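Insecticidal crystal protein Cry7Cal (Bacillus thuringiensis, PDB 5ZI1) is an insecticidal three-domain delta-endotoxin active against the locust Locusta migratoria manilensis, probably acting by binding gut receptors and inserting its N-terminal helical domain into membranes. Local coordinates at residues 52-55 / 56-59; 60-63 / 64-68. All blocks are in the same frame, centred on the assembly; numbering follows the deposited sequence.

Interaction 1: 52-55 / 56-59; sequences QNDL and WESF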
ATOM      1  N   GLN A  52       6.650  16.388 -21.059  1.00 59.68           N
ATOM      2  CA  GLN A  52       5.737  15.694 -21.954  1.00 63.51           C
ATOM      3  C   GLN A  52       4.698  14.928 -21.144  1.00 61.54           C
ATOM      4  O   GLN A  52       4.872  14.692 -19.944  1.00 57.54           O
ATOM      5  CB  GLN A  52       6.468  14.696 -22.873  1.00 65.25           C
ATOM      6  CG  GLN A  52       7.868  15.096 -23.294  1.00 67.54           C
ATOM      7  CD  GLN A  52       7.884  16.068 -24.454  1.00 74.92           C
ATOM      8  OE1 GLN A  52       6.862  16.660 -24.805  1.00 75.45           O
ATOM      9  NE2 GLN A  52       9.054  16.230 -25.065  1.00 78.10           N
ATOM     10  N   ASN A  53       3.627  14.519 -21.832  1.00 59.00           N
ATOM     11  CA  ASN A  53       2.556  13.775 -21.177  0.59 56.17           C
ATOM     12  C   ASN A  53       2.738  12.251 -21.299  1.00 56.46           C
ATOM     13  O   ASN A  53       1.778  11.503 -21.099  1.00 53.24           O
ATOM     14  CB  ASN A  53       1.186  14.209 -21.724  0.59 57.71           C
ATOM     15  CG  ASN A  53       0.669  15.556 -21.120  0.59 58.43           C
ATOM     16  OD1 ASN A  53       0.982  15.930 -19.988  0.59 52.76           O
ATOM     17  ND2 ASN A  53      -0.141  16.265 -21.896  0.59 57.36           N
ATOM     18  N   ASP A  54       3.969  11.781 -21.555  1.00 58.72           N
ATOM     19  CA  ASP A  54       4.205  10.347 -21.765  1.00 58.50           C
ATOM     20  C   ASP A  54       3.676   9.486 -20.618  1.00 55.63           C
ATOM     21  O   ASP A  54       3.063   8.437 -20.855  1.00 53.00           O
ATOM     22  CB  ASP A  54       5.698  10.071 -21.960  1.00 60.17           C
ATOM     23  CG  ASP A  54       6.198  10.462 -23.346  1.00 69.67           C
ATOM     24  OD1 ASP A  54       5.406  11.001 -24.148  1.00 72.31           O
ATOM     25  OD2 ASP A  54       7.394  10.231 -23.639  1.00 75.15           O
ATOM     26  N   LEU A  55       3.903   9.913 -19.368  1.00 54.61           N
ATOM     27  CA  LEU A  55       3.497   9.094 -18.224  1.00 50.29           C
ATOM     28  C   LEU A  55       1.982   9.039 -18.093  1.00 49.40           C
ATOM     29  O   LEU A  55       1.417   7.982 -17.788  1.00 49.55           O
ATOM     30  CB  LEU A  55       4.128   9.622 -16.935  1.00 48.56           C
ATOM     31  CG  LEU A  55       4.051   8.661 -15.742  1.00 47.87           C
ATOM     32  CD1 LEU A  55       4.864   7.407 -16.025  1.00 51.68           C
ATOM     33  CD2 LEU A  55       4.534   9.313 -14.459  1.00 45.09           C
ATOM     34  N   TRP A  56       1.299  10.158 -18.339  1.00 48.71           N
ATOM     35  CA  TRP A  56      -0.156  10.141 -18.212  1.00 53.37           C
ATOM     36  C   TRP A  56      -0.800   9.318 -19.318  1.00 54.38           C
ATOM     37  O   TRP A  56      -1.855   8.709 -19.101  1.00 55.63           O
ATOM     38  CB  TRP A  56      -0.712  11.558 -18.216  1.00 45.32           C
ATOM     39  CG  TRP A  56      -0.115  12.470 -17.179  1.00 50.68           C
ATOM     40  CD1 TRP A  56       1.007  13.231 -17.313  1.00 52.76           C
ATOM     41  CD2 TRP A  56      -0.620  12.730 -15.855  1.00 46.23           C
ATOM     42  NE1 TRP A  56       1.243  13.939 -16.159  1.00 46.44           N
ATOM     43  CE2 TRP A  56       0.257  13.654 -15.250  1.00 48.38           C
ATOM     44  CE3 TRP A  56      -1.731  12.279 -15.130  1.00 46.82           C
ATOM     45  CZ2 TRP A  56       0.047  14.157 -13.952  1.00 48.92           C
ATOM     46  CZ3 TRP A  56      -1.934  12.781 -13.822  1.00 47.94           C
ATOM     47  CH2 TRP A  56      -1.049  13.706 -13.259  1.00 42.37           C
ATOM     48  N   GLU A  57      -0.191   9.284 -20.505  1.00 55.17           N
ATOM     49  CA  GLU A  57      -0.655   8.351 -21.529  1.00 54.29           C
ATOM     50  C   GLU A  57      -0.503   6.910 -21.056  1.00 53.54           C
ATOM     51  O   GLU A  57      -1.419   6.094 -21.223  1.00 55.49           O
ATOM     52  CB  GLU A  57       0.108   8.563 -22.835  1.00 58.70           C
ATOM     53  CG  GLU A  57      -0.135   9.897 -23.537  1.00 62.04           C
ATOM     54  CD  GLU A  57       0.894  10.161 -24.648  1.00 73.22           C
ATOM     55  OE1 GLU A  57       1.885   9.396 -24.752  1.00 70.80           O
ATOM     56  OE2 GLU A  57       0.712  11.130 -25.420  1.00 77.89           O
ATOM     57  N   SER A  58       0.642   6.578 -20.455  1.00 52.19           N
ATOM     58  CA  SER A  58       0.842   5.228 -19.939  1.00 53.20           C
ATOM     59  C   SER A  58      -0.161   4.890 -18.844  1.00 55.23           C
ATOM     60  O   SER A  58      -0.635   3.750 -18.772  1.00 55.63           O
ATOM     61  CB  SER A  58       2.262   5.069 -19.405  1.00 55.86           C
ATOM     62  OG  SER A  58       3.214   5.501 -20.354  1.00 62.74           O
ATOM     63  N   PHE A  59      -0.461   5.852 -17.954  1.00 52.51           N
ATOM     64  CA  PHE A  59      -1.513   5.651 -16.961  1.00 46.05           C
ATOM     65  C   PHE A  59      -2.798   5.194 -17.629  1.00 49.53           C
ATOM     66  O   PHE A  59      -3.403   4.194 -17.231  1.00 54.09           O
ATOM     67  CB  PHE A  59      -1.786   6.942 -16.171  1.00 47.12           C
ATOM     68  CG  PHE A  59      -0.767   7.275 -15.124  1.00 44.24           C
ATOM     69  CD1 PHE A  59       0.087   6.306 -14.599  1.00 48.84           C
ATOM     70  CD2 PHE A  59      -0.666   8.569 -14.654  1.00 46.59           C
ATOM     71  CE1 PHE A  59       1.021   6.636 -13.621  1.00 44.64           C
ATOM     72  CE2 PHE A  59       0.266   8.911 -13.685  1.00 49.90           C
ATOM     73  CZ  PHE A  59       1.112   7.941 -13.165  1.00 46.84           C
TER
HETATM   74  O   HOH W   1       3.497  12.073 -25.854  1.00 72.13           O

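Interaction 2: 60-63 / 64-68; sequences MNEV and EALIN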
ATOM      1  N   MET A  60      -3.246   5.935 -18.640  1.00 48.58           N
ATOM      2  CA  MET A  60      -4.478   5.569 -19.327  1.00 52.59           C
ATOM      3  C   MET A  60      -4.349   4.225 -20.043  1.00 51.20           C
ATOM      4  O   MET A  60      -5.249   3.383 -19.945  1.00 51.92           O
ATOM      5  CB  MET A  60      -4.872   6.678 -20.301  1.00 50.51           C
ATOM      6  CG  MET A  60      -5.322   7.942 -19.582  1.00 50.56           C
ATOM      7  SD  MET A  60      -5.914   9.250 -20.667  1.00 58.91           S
ATOM      8  CE  MET A  60      -4.413  10.170 -20.957  1.00 51.30           C
ATOM      9  N   ASN A  61      -3.241   3.997 -20.754  1.00 53.20           N
ATOM     10  CA  ASN A  61      -3.094   2.755 -21.528  1.00 53.95           C
ATOM     11  C   ASN A  61      -3.083   1.533 -20.624  1.00 50.55           C
ATOM     12  O   ASN A  61      -3.808   0.566 -20.869  1.00 53.55           O
ATOM     13  CB  ASN A  61      -1.827   2.790 -22.377  1.00 49.81           C
ATOM     14  CG  ASN A  61      -1.943   3.739 -23.559  1.00 58.85           C
ATOM     15  OD1 ASN A  61      -3.036   3.952 -24.103  1.00 60.66           O
ATOM     16  ND2 ASN A  61      -0.816   4.326 -23.956  1.00 55.70           N
ATOM     17  N   GLU A  62      -2.292   1.570 -19.553  1.00 53.28           N
ATOM     18  CA  GLU A  62      -2.252   0.447 -18.618  1.00 52.16           C
ATOM     19  C   GLU A  62      -3.632   0.154 -18.022  1.00 55.23           C
ATOM     20  O   GLU A  62      -4.062  -1.006 -17.968  1.00 54.40           O
ATOM     21  CB  GLU A  62      -1.238   0.732 -17.510  1.00 51.99           C
ATOM     22  CG  GLU A  62      -1.001  -0.442 -16.590  1.00 56.96           C
ATOM     23  CD  GLU A  62      -0.460  -1.643 -17.340  1.00 69.39           C
ATOM     24  OE1 GLU A  62       0.377  -1.438 -18.253  1.00 67.55           O
ATOM     25  OE2 GLU A  62      -0.880  -2.783 -17.024  1.00 71.21           O
ATOM     26  N   VAL A  63      -4.354   1.191 -17.575  1.00 48.25           N
ATOM     27  CA  VAL A  63      -5.633   0.925 -16.921  1.00 51.61           C
ATOM     28  C   VAL A  63      -6.666   0.427 -17.928  1.00 47.59           C
ATOM     29  O   VAL A  63      -7.420  -0.512 -17.642  1.00 51.61           O
ATOM     30  CB  VAL A  63      -6.147   2.157 -16.147  1.00 53.05           C
ATOM     31  CG1 VAL A  63      -7.425   1.791 -15.419  1.00 42.60           C
ATOM     32  CG2 VAL A  63      -5.113   2.622 -15.152  1.00 50.97           C
ATOM     33  N   GLU A  64      -6.730   1.037 -19.110  1.00 51.40           N
ATOM     34  CA  GLU A  64      -7.542   0.459 -20.187  1.00 57.02           C
ATOM     35  C   GLU A  64      -7.289  -1.041 -20.340  1.00 54.56           C
ATOM     36  O   GLU A  64      -8.231  -1.839 -20.415  1.00 57.41           O
ATOM     37  CB  GLU A  64      -7.260   1.168 -21.515  1.00 56.03           C
ATOM     38  CG  GLU A  64      -7.796   2.567 -21.640  1.00 53.85           C
ATOM     39  CD  GLU A  64      -7.153   3.300 -22.793  1.00 59.05           C
ATOM     40  OE1 GLU A  64      -7.781   4.227 -23.334  1.00 60.60           O
ATOM     41  OE2 GLU A  64      -6.016   2.936 -23.176  1.00 61.47           O
ATOM     42  N   ALA A  65      -6.014  -1.444 -20.378  1.00 49.94           N
ATOM     43  CA  ALA A  65      -5.685  -2.858 -20.556  1.00 53.63           C
ATOM     44  C   ALA A  65      -6.153  -3.692 -19.372  1.00 55.69           C
ATOM     45  O   ALA A  65      -6.663  -4.802 -19.553  1.00 58.87           O
ATOM     46  CB  ALA A  65      -4.175  -3.040 -20.756  1.00 45.42           C
ATOM     47  N   LEU A  66      -5.976  -3.176 -18.154  1.00 55.18           N
ATOM     48  CA  LEU A  66      -6.311  -3.942 -16.957  1.00 51.29           C
ATOM     49  C   LEU A  66      -7.800  -4.237 -16.875  1.00 51.06           C
ATOM     50  O   LEU A  66      -8.197  -5.348 -16.504  1.00 47.43           O
ATOM     51  CB  LEU A  66      -5.871  -3.180 -15.711  1.00 53.76           C
ATOM     52  CG  LEU A  66      -4.386  -3.030 -15.422  1.00 57.70           C
ATOM     53  CD1 LEU A  66      -4.250  -2.246 -14.124  1.00 49.99           C
ATOM     54  CD2 LEU A  66      -3.700  -4.389 -15.334  1.00 48.05           C
ATOM     55  N   ILE A  67      -8.645  -3.248 -17.183  1.00 57.16           N
ATOM     56  CA  ILE A  67     -10.092  -3.397 -17.022  1.00 55.70           C
ATOM     57  C   ILE A  67     -10.809  -3.579 -18.346  1.00 57.99           C
ATOM     58  O   ILE A  67     -12.045  -3.597 -18.367  1.00 64.70           O
ATOM     59  CB  ILE A  67     -10.707  -2.216 -16.271  1.00 57.00           C
ATOM     60  CG1 ILE A  67     -10.645  -0.946 -17.120  1.00 56.52           C
ATOM     61  CG2 ILE A  67      -9.998  -2.028 -15.014  1.00 58.56           C
ATOM     62  CD1 ILE A  67     -11.370   0.219 -16.471  1.00 57.87           C
ATOM     63  N   ASN A  68     -10.077  -3.656 -19.453  1.00 55.74           N
ATOM     64  CA  ASN A  68     -10.665  -4.008 -20.736  1.00 59.40           C
ATOM     65  C   ASN A  68     -11.768  -3.017 -21.122  1.00 59.34           C
ATOM     66  O   ASN A  68     -12.924  -3.378 -21.336  1.00 62.08           O
ATOM     67  CB  ASN A  68     -11.183  -5.448 -20.687  1.00 66.02           C
ATOM     68  CG  ASN A  68     -11.516  -5.990 -22.044  1.00 67.43           C
ATOM     69  OD1 ASN A  68     -10.927  -5.583 -23.049  1.00 76.16           O
ATOM     70  ND2 ASN A  68     -12.469  -6.912 -22.093  1.00 69.07           N
TER

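Interaction 1: 52-55 / 56-59
L55 holds CG anti to its backbone N (chi1 -166°), whereas F59 keeps CG beside its own N (chi1 -76°); these two rotamers bring side chains four residues apart on the helix into contact, with L55 CD2 3.9 Å from F59 CZ. The carbonyl oxygen L55 O also sits over one face of the F59 ring, 3.5 Å above its plane, while accepting the 2.8 Å bond from F59 N. W56 CE3 lies at the edge of the phenyl ring, and F59 CE2 in turn lies over one face of the indole. This is the first turn of helix 54-67 in the N-terminal helical bundle. N53 stands at the N-cap position without a side-chain cap; its backbone O starts the helical bonds, accepting from E57 N at 3.0 Å. Leucine and the two aromatic residues suit the buried side, where F59 reaches helices 13-26 and 141-165. On the more exposed side D54 and E57 put OD1 and OE1 3.9 Å apart, and a water donates to D54 OD1 (2.8 Å) and E57 OE2 (3.0 Å). That shared donor probably eases the repulsion between the carboxylates, while acidic groups at a helix N-terminus should interact favourably with its dipole.

Interaction 2: 60-63 / 64-68
The amide of N61 and the carboxylate of E64 run alongside each other in the same direction, with their planes 35° apart. M60 O lies against the methylene part of E64, 3.2 Å from its CG. E64 OE1 accepts a hydrogen bond from I71 N, tying the helix to the residues that follow it, a use for which a long acidic side chain is well suited. All this belongs to the last turns of helix 54-67 in the delta-endotoxin N-terminal domain, an alpha-helical bundle, and the backbone keeps the alpha pattern to the end: E64 N bonds to M60 O at 2.9 Å and I67 N to V63 O at 3.0 Å. N68 then leaves the helix with positive phi (59°), a conformation asparagine tolerates well. E62 bends at chi2 (61°), which carries OE2 forward along the helix, to 3.7 Å from L66 CD2; OE2 also lies near the like-charged E221. Branched V63 and I67 suit the buried side, where V63 CG1 and I67 CD1 are 4.4 Å apart, a loose apolar contact. L66 packs on helix 208-227, against R217 and F218, while I67 O accepts a hydrogen bond from K200 NZ.

Interactions 1 and 2 are successive parts of helix 54-67, their centres 13 Å apart, and each is partly buried. Helix 141-165 backs both. Interaction 1, at the start of the helix, adds helices 13-26 and 73-101 and packs with aromatic rings, its polar side turned outward; interaction 2, at the end, uses aliphatic side chains against helix 208-227 and the loop residue P139, but there acidic side chains also lie within or beside the packed faces. The acidic groups differ too: in 52-55 / 56-59 two carboxylates share a water near the N-terminus, whereas in 60-63 / 64-68 the buried glutamate is bonded to backbone beyond the helix, and a lysine meets the carbonyl end.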